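Local coordinates for pectinesterase (Sitophilus oryzae, PDB 4PMH), which catalyses the hydrolysis of methyl esters of pectin, releasing methanol and galacturonate chains, and probably serves in digesting plant cell walls, at residues A[9-14]-A[336-341]; A[253-258]-A[310-315]; A[289-294]-A[354-359]. All coordinates share one frame; numbering follows the deposited sequence.

Contact 1: residues A[9-14]-A[336-341]; sequences SRPILT and RTYSGN
The closest van der Waals contact is made by the phenol end of Tyr338, which meets the CD and CG methylenes of Pro11. Tyr338 OH lies 3.0 Å from Pro11 CD and 3.3 Å from Pro11 CG, and the two side chains approach from opposite directions. The proline methylenes thus sit at the hydroxyl-bearing rim of the tyrosine and do not stack on its face. The reach comes from the tyrosine torsion: with CG trans to the backbone N (chi1 172°), the ring leaves its own chain and extends to residues 9-11. One long side of the ring runs beside Ser9, where Tyr338 CE2 is 3.9 Å from Ser9 CA, near the ring plane.

The rest of the proline meets backbone atoms of the loop. Pro11 CG rests 4.0 Å from Gly340 CA, and Pro11 CB 3.8 Å from Asn341 O. Gly340 suits its place because a CB there would run into Tyr338 OH and press on Pro11 CD. With an alanine in place of Tyr338, the Pro11 methylenes and the Ser9 backbone would probably be left facing a gap once filled by the ring.

No hydrogen bond joins the two segments directly; several polar groups around the contact are bonded by neighbours outside them. Arg346 links the segments indirectly, bonding to Ile12 O through NH2 and to Asn341 O through NH1. The guanidinium of Arg10 is held by a salt bridge to Glu358 and by the carbonyls of Thr325 and Gly365.

Pro11 also touches Trp357, and Tyr338 touches Phe356, both on strand 355-359. An N-terminal arm and a late loop thus pack together over the last strand, at the C-terminal end of the right-handed parallel beta-helix of pectinesterases.

Contact 2: residues A[253-258]-A[310-315]; sequences VVFAPD and GQLIIK
Strands 253-257 and 311-315, which meet through Phe255 and Leu312, run in nearly opposite directions (148° between them) and approach to 7.6 Å with no hydrogen bond across, as befits strands of different sheets facing each other. Leu312 meets Phe255 roughly perpendicularly and, with CG anti to the backbone N (chi1 171°), sends both methyls to the ring. Leu312 CD2 lies 3.7 Å from Phe255 CD2, while Leu312 CD1 sits over the centre of the phenyl ring, 4.3 Å above its plane. Val254 CG1 packs on the opposite face, nearer the rim, so the ring is clamped between two aliphatic groups. Ile314 adds CD1 at 4.3 Å from Phe255 CE2.

Further along, Pro257 lies against the start of the other strand, with CB 3.9 Å from Gln311 N. Its carbonyl O receives a CA-H...O contact from Gly310 CA at 3.3 Å, bent to 128° at the hydrogen. Gly310 fits because any CB would collide with Pro257 O.

Gln311 faces outward from this contact and bonds through OE1 to Gly266 N and Tyr26 OH. Phe255 also meets Phe241 edge-to-face. Such rows of apolar side chains pointing inward from facing sheets form the interior of a parallel beta-helix.

Contact 3: residues A[289-294]-A[354-359]; sequences GRAWDS and NRFWEY
Asn354 OD1 accepts a hydrogen bond from Ser339 N, in the neighbouring loop, and this anchors the amide whose other end, ND2, rests 3.7 Å from Ala291 CB. The contact itself is van der Waals. Phe356 points its ring at the backbone of residues 289-291: CZ lies 3.4 Å from Ala291 N, which sits at the ring edge and in its plane, and 3.6 Å from Arg290 C. The ring is carried there by a first torsion (chi1 -55°) that sets CG trans to the carbonyl carbon. Asn354 CB covers one face of the ring near its rim. Ala291 CB, 4.0 Å from Phe356 CZ, is small enough to fit beside both the ring and the amide.

Here the last strand of one long sheet of the beta-helix faces a strand of another, and Phe356 fills the space between them, touching Leu312 and Pro257 as well. The first side-chain bond of Arg290 points away from residues 354-359, and its NH2 forms a salt bridge with Asp226 OD2. By similarity Asp226 is the nucleophile, and Arg290 and Trp292 bind substrate.

In the fold
Contacts 2 and 3 lie in the interior of the beta-helix and share its framework: strands 252-257 and 286-290 are neighbours in one sheet, and 311-315 and 355-359 in another, where Leu312 O probably accepts a hydrogen bond from Trp357 N. Contact 1 lies farther out, about 23 Å (centre to centre) from the middle of the chain against about 11 Å for contact 2, though it too is buried. It is tied to contact 3 by the backbone pairing of Leu13 with Glu358. The chemistry shifts accordingly: aliphatic and aromatic in contact 2, a phenyl edge against backbone near the probable substrate site in contact 3, and a tyrosine hydroxyl against proline at the end.

Contact 1: residues A[9-14]-A[336-341]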
# COMPACT_ATOMS: atom_id res chain seq x y z
N SER A 9 21.00 -14.93 -0.71
CA SER A 9 19.54 -15.10 -0.59
C SER A 9 18.93 -14.16 0.45
O SER A 9 17.72 -13.97 0.48
CB SER A 9 19.18 -16.53 -0.26
OG SER A 9 19.44 -17.37 -1.38
N ARG A 10 19.77 -13.55 1.28
CA ARG A 10 19.29 -12.65 2.33
C ARG A 10 20.34 -11.62 2.71
O ARG A 10 21.00 -11.72 3.75
CB ARG A 10 18.86 -13.46 3.55
CG ARG A 10 18.06 -12.61 4.52
CD ARG A 10 17.39 -13.42 5.62
NE ARG A 10 16.50 -12.57 6.39
CZ ARG A 10 15.66 -12.98 7.34
NH1 ARG A 10 15.57 -14.27 7.68
NH2 ARG A 10 14.90 -12.08 7.96
N PRO A 11 20.49 -10.60 1.84
CA PRO A 11 21.48 -9.55 2.09
C PRO A 11 21.07 -8.62 3.21
O PRO A 11 19.88 -8.32 3.39
CB PRO A 11 21.57 -8.81 0.75
CG PRO A 11 20.39 -9.24 -0.05
CD PRO A 11 19.84 -10.49 0.53
N ILE A 12 22.07 -8.20 3.97
CA ILE A 12 21.89 -7.34 5.13
C ILE A 12 22.77 -6.12 4.98
O ILE A 12 23.95 -6.23 4.67
CB ILE A 12 22.30 -8.07 6.44
CG1 ILE A 12 21.52 -9.38 6.60
CG2 ILE A 12 22.15 -7.15 7.66
CD1 ILE A 12 20.02 -9.25 6.73
N LEU A 13 22.21 -4.94 5.21
CA LEU A 13 22.97 -3.70 5.17
C LEU A 13 24.03 -3.64 6.28
O LEU A 13 23.81 -4.11 7.39
CB LEU A 13 22.04 -2.50 5.33
CG LEU A 13 20.95 -2.25 4.28
CD1 LEU A 13 20.16 -1.00 4.63
CD2 LEU A 13 21.50 -2.14 2.87
N THR A 14 25.15 -3.00 5.97
CA THR A 14 26.14 -2.67 6.97
C THR A 14 25.65 -1.53 7.82
O THR A 14 24.76 -0.78 7.40
CB THR A 14 27.48 -2.28 6.33
OG1 THR A 14 27.35 -1.06 5.59
CG2 THR A 14 27.97 -3.38 5.39
N ARG A 336 11.77 -13.16 -13.40
CA ARG A 336 13.15 -12.81 -13.08
C ARG A 336 13.53 -13.36 -11.71
O ARG A 336 12.97 -12.95 -10.70
CB ARG A 336 13.35 -11.29 -13.13
CG ARG A 336 14.73 -10.85 -12.64
CD ARG A 336 14.97 -9.40 -12.94
NE ARG A 336 14.12 -8.47 -12.18
CZ ARG A 336 14.54 -7.64 -11.24
NH1 ARG A 336 15.82 -7.61 -10.85
NH2 ARG A 336 13.68 -6.83 -10.66
N THR A 337 14.48 -14.29 -11.68
CA THR A 337 14.88 -14.95 -10.44
C THR A 337 15.41 -13.93 -9.42
O THR A 337 16.04 -12.93 -9.79
CB THR A 337 15.97 -15.99 -10.68
OG1 THR A 337 17.18 -15.33 -11.04
CG2 THR A 337 15.59 -16.93 -11.78
N TYR A 338 15.12 -14.16 -8.14
CA TYR A 338 15.64 -13.29 -7.07
C TYR A 338 17.17 -13.41 -7.05
O TYR A 338 17.71 -14.53 -7.09
CB TYR A 338 15.08 -13.63 -5.69
CG TYR A 338 15.81 -12.81 -4.64
CD1 TYR A 338 15.61 -11.43 -4.54
CD2 TYR A 338 16.77 -13.39 -3.80
CE1 TYR A 338 16.34 -10.67 -3.64
CE2 TYR A 338 17.50 -12.64 -2.91
CZ TYR A 338 17.29 -11.29 -2.81
OH TYR A 338 18.01 -10.56 -1.90
N SER A 339 17.85 -12.26 -7.01
CA SER A 339 19.31 -12.25 -6.88
C SER A 339 19.75 -11.18 -5.86
O SER A 339 19.53 -9.99 -6.05
CB SER A 339 19.97 -11.99 -8.24
OG SER A 339 21.39 -12.14 -8.19
N GLY A 340 20.35 -11.64 -4.77
CA GLY A 340 20.82 -10.73 -3.70
C GLY A 340 22.32 -10.52 -3.81
O GLY A 340 23.09 -11.45 -4.07
N ASN A 341 22.73 -9.28 -3.61
CA ASN A 341 24.12 -8.92 -3.67
C ASN A 341 24.69 -8.83 -2.26
O ASN A 341 24.44 -7.88 -1.52
CB ASN A 341 24.31 -7.57 -4.39
CG ASN A 341 25.76 -7.28 -4.69
OD1 ASN A 341 26.65 -8.00 -4.23
ND2 ASN A 341 26.01 -6.23 -5.48

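Contact 2: residues A[253-258]-A[310-315]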
# COMPACT_ATOMS: atom_id res chain seq x y z
N VAL A 253 3.18 -13.78 -0.09
CA VAL A 253 4.23 -12.76 -0.30
C VAL A 253 3.72 -11.39 0.15
O VAL A 253 2.66 -10.97 -0.26
CB VAL A 253 4.64 -12.62 -1.77
CG1 VAL A 253 6.00 -11.94 -1.86
CG2 VAL A 253 4.67 -13.96 -2.49
N VAL A 254 4.48 -10.68 0.96
CA VAL A 254 3.98 -9.41 1.52
C VAL A 254 4.12 -8.25 0.52
O VAL A 254 3.10 -7.72 0.02
CB VAL A 254 4.68 -9.07 2.84
CG1 VAL A 254 4.20 -7.74 3.39
CG2 VAL A 254 4.46 -10.19 3.84
N PHE A 255 5.37 -7.85 0.24
CA PHE A 255 5.68 -6.68 -0.56
C PHE A 255 5.95 -7.01 -2.02
O PHE A 255 6.64 -7.98 -2.32
CB PHE A 255 6.89 -5.95 0.02
CG PHE A 255 6.69 -5.47 1.43
CD1 PHE A 255 6.03 -4.30 1.70
CD2 PHE A 255 7.16 -6.23 2.50
CE1 PHE A 255 5.83 -3.88 3.01
CE2 PHE A 255 6.98 -5.81 3.81
CZ PHE A 255 6.31 -4.64 4.06
N ALA A 256 5.41 -6.19 -2.92
CA ALA A 256 5.68 -6.28 -4.35
C ALA A 256 5.91 -4.89 -4.93
O ALA A 256 5.09 -4.37 -5.65
CB ALA A 256 4.56 -7.02 -5.10
N PRO A 257 7.09 -4.30 -4.65
CA PRO A 257 7.40 -2.98 -5.23
C PRO A 257 7.82 -3.01 -6.69
O PRO A 257 8.49 -3.95 -7.13
CB PRO A 257 8.55 -2.46 -4.35
CG PRO A 257 8.97 -3.60 -3.49
CD PRO A 257 8.22 -4.84 -3.88
N ASP A 258 7.38 -1.99 -7.44
CA ASP A 258 7.82 -1.78 -8.83
C ASP A 258 8.57 -0.45 -8.94
O ASP A 258 8.55 0.23 -9.98
CB ASP A 258 6.65 -1.90 -9.82
CG ASP A 258 5.72 -0.68 -9.85
OD1 ASP A 258 5.57 0.03 -8.83
OD2 ASP A 258 5.07 -0.50 -10.91
N GLY A 310 12.13 -3.10 -7.92
CA GLY A 310 11.54 -2.79 -6.61
C GLY A 310 12.54 -2.60 -5.49
O GLY A 310 13.45 -3.41 -5.32
N GLN A 311 12.35 -1.54 -4.71
CA GLN A 311 13.26 -1.19 -3.61
C GLN A 311 12.51 -1.28 -2.30
O GLN A 311 11.42 -0.71 -2.17
CB GLN A 311 13.83 0.21 -3.81
CG GLN A 311 15.13 0.51 -3.06
CD GLN A 311 14.95 0.87 -1.60
OE1 GLN A 311 13.89 1.35 -1.18
NE2 GLN A 311 16.00 0.63 -0.80
N LEU A 312 13.11 -1.99 -1.34
CA LEU A 312 12.53 -2.23 -0.02
C LEU A 312 13.60 -2.45 1.04
O LEU A 312 14.45 -3.30 0.88
CB LEU A 312 11.65 -3.49 -0.05
CG LEU A 312 11.15 -4.01 1.29
CD1 LEU A 312 10.24 -3.02 2.02
CD2 LEU A 312 10.39 -5.30 1.05
N ILE A 313 13.53 -1.69 2.11
CA ILE A 313 14.34 -1.93 3.29
C ILE A 313 13.45 -2.18 4.51
O ILE A 313 12.55 -1.40 4.80
CB ILE A 313 15.27 -0.74 3.53
CG1 ILE A 313 16.34 -0.75 2.42
CG2 ILE A 313 15.91 -0.81 4.93
CD1 ILE A 313 17.22 0.46 2.44
N ILE A 314 13.69 -3.30 5.19
CA ILE A 314 13.05 -3.59 6.48
C ILE A 314 14.10 -3.43 7.55
O ILE A 314 15.07 -4.18 7.59
CB ILE A 314 12.45 -4.99 6.51
CG1 ILE A 314 11.37 -5.12 5.43
CG2 ILE A 314 11.84 -5.27 7.88
CD1 ILE A 314 10.97 -6.54 5.13
N LYS A 315 13.91 -2.42 8.39
CA LYS A 315 14.90 -2.01 9.40
C LYS A 315 14.32 -2.01 10.82
O LYS A 315 13.24 -1.47 11.03
CB LYS A 315 15.36 -0.59 9.08
CG LYS A 315 16.34 0.01 10.08
CD LYS A 315 17.02 1.21 9.43
CE LYS A 315 17.99 1.91 10.38
NZ LYS A 315 18.56 3.12 9.72

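Contact 3: residues A[289-294]-A[354-359]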
# COMPACT_ATOMS: atom_id res chain seq x y z
N GLY A 289 8.97 -10.68 0.23
CA GLY A 289 8.78 -9.89 -0.96
C GLY A 289 9.17 -10.54 -2.28
O GLY A 289 9.84 -11.58 -2.32
N ARG A 290 8.68 -9.91 -3.35
CA ARG A 290 9.13 -10.17 -4.70
C ARG A 290 9.00 -8.89 -5.52
O ARG A 290 8.20 -8.01 -5.21
CB ARG A 290 8.32 -11.28 -5.36
CG ARG A 290 6.87 -10.94 -5.67
CD ARG A 290 6.16 -12.17 -6.22
NE ARG A 290 4.74 -11.95 -6.45
CZ ARG A 290 3.98 -12.67 -7.26
NH1 ARG A 290 4.47 -13.72 -7.91
NH2 ARG A 290 2.71 -12.36 -7.42
N ALA A 291 9.78 -8.79 -6.57
CA ALA A 291 9.75 -7.62 -7.42
C ALA A 291 8.50 -7.69 -8.29
O ALA A 291 8.19 -8.75 -8.87
CB ALA A 291 10.99 -7.57 -8.28
N TRP A 292 7.75 -6.58 -8.30
CA TRP A 292 6.70 -6.38 -9.30
C TRP A 292 7.38 -5.72 -10.48
O TRP A 292 7.71 -4.54 -10.46
CB TRP A 292 5.52 -5.55 -8.78
CG TRP A 292 4.46 -5.29 -9.86
CD1 TRP A 292 4.19 -6.06 -10.97
CD2 TRP A 292 3.54 -4.20 -9.89
NE1 TRP A 292 3.15 -5.49 -11.70
CE2 TRP A 292 2.73 -4.35 -11.05
CE3 TRP A 292 3.30 -3.10 -9.04
CZ2 TRP A 292 1.73 -3.45 -11.38
CZ3 TRP A 292 2.32 -2.20 -9.38
CH2 TRP A 292 1.53 -2.38 -10.53
N ASP A 293 7.63 -6.54 -11.49
CA ASP A 293 8.36 -6.15 -12.68
C ASP A 293 7.31 -5.65 -13.68
O ASP A 293 7.09 -6.29 -14.73
CB ASP A 293 9.16 -7.36 -13.24
CG ASP A 293 10.56 -7.51 -12.62
OD1 ASP A 293 10.95 -6.68 -11.74
OD2 ASP A 293 11.28 -8.44 -13.06
N SER A 294 6.64 -4.55 -13.33
CA SER A 294 5.53 -4.02 -14.17
C SER A 294 5.99 -3.71 -15.59
O SER A 294 7.03 -3.08 -15.80
CB SER A 294 4.85 -2.78 -13.57
OG SER A 294 5.78 -1.92 -12.95
N ASN A 354 18.39 -7.54 -7.24
CA ASN A 354 17.25 -6.96 -6.56
C ASN A 354 17.72 -5.95 -5.52
O ASN A 354 18.91 -5.88 -5.19
CB ASN A 354 16.39 -8.03 -5.96
CG ASN A 354 15.68 -8.83 -7.01
OD1 ASN A 354 16.17 -9.89 -7.42
ND2 ASN A 354 14.56 -8.30 -7.52
N ARG A 355 16.77 -5.15 -5.04
CA ARG A 355 17.08 -4.11 -4.05
C ARG A 355 16.23 -4.31 -2.81
O ARG A 355 15.59 -3.37 -2.31
CB ARG A 355 16.87 -2.69 -4.61
CG ARG A 355 17.44 -2.42 -6.01
CD ARG A 355 16.50 -1.48 -6.81
NE ARG A 355 16.84 -0.15 -6.45
CZ ARG A 355 16.15 0.95 -6.67
NH1 ARG A 355 14.97 0.98 -7.30
NH2 ARG A 355 16.71 2.06 -6.23
N PHE A 356 16.24 -5.53 -2.29
CA PHE A 356 15.57 -5.86 -1.06
C PHE A 356 16.62 -6.06 0.03
O PHE A 356 17.52 -6.88 -0.12
CB PHE A 356 14.77 -7.15 -1.22
CG PHE A 356 13.78 -7.14 -2.34
CD1 PHE A 356 13.15 -5.97 -2.74
CD2 PHE A 356 13.47 -8.31 -3.00
CE1 PHE A 356 12.22 -5.98 -3.77
CE2 PHE A 356 12.55 -8.33 -4.04
CZ PHE A 356 11.93 -7.16 -4.42
N TRP A 357 16.52 -5.30 1.11
CA TRP A 357 17.55 -5.33 2.14
C TRP A 357 16.96 -5.27 3.53
O TRP A 357 15.85 -4.80 3.73
CB TRP A 357 18.52 -4.15 2.00
CG TRP A 357 18.88 -3.76 0.58
CD1 TRP A 357 18.26 -2.81 -0.20
CD2 TRP A 357 19.95 -4.29 -0.19
NE1 TRP A 357 18.88 -2.74 -1.42
CE2 TRP A 357 19.92 -3.63 -1.45
CE3 TRP A 357 20.93 -5.26 0.04
CZ2 TRP A 357 20.83 -3.92 -2.47
CZ3 TRP A 357 21.82 -5.54 -0.98
CH2 TRP A 357 21.77 -4.86 -2.22
N GLU A 358 17.74 -5.69 4.52
CA GLU A 358 17.33 -5.60 5.91
C GLU A 358 18.44 -4.99 6.76
O GLU A 358 19.59 -5.06 6.38
CB GLU A 358 17.05 -6.97 6.45
CG GLU A 358 15.85 -7.65 5.84
CD GLU A 358 15.79 -9.07 6.30
OE1 GLU A 358 16.14 -9.93 5.50
OE2 GLU A 358 15.46 -9.31 7.49
N TYR A 359 18.08 -4.46 7.92
CA TYR A 359 19.09 -4.02 8.89
C TYR A 359 18.52 -4.17 10.29
O TYR A 359 17.50 -3.55 10.59
CB TYR A 359 19.46 -2.55 8.68
CG TYR A 359 20.43 -2.02 9.74
CD1 TYR A 359 21.74 -2.48 9.78
CD2 TYR A 359 20.05 -1.06 10.67
CE1 TYR A 359 22.64 -2.01 10.73
CE2 TYR A 359 20.95 -0.59 11.63
CZ TYR A 359 22.23 -1.08 11.65
OH TYR A 359 23.15 -0.63 12.59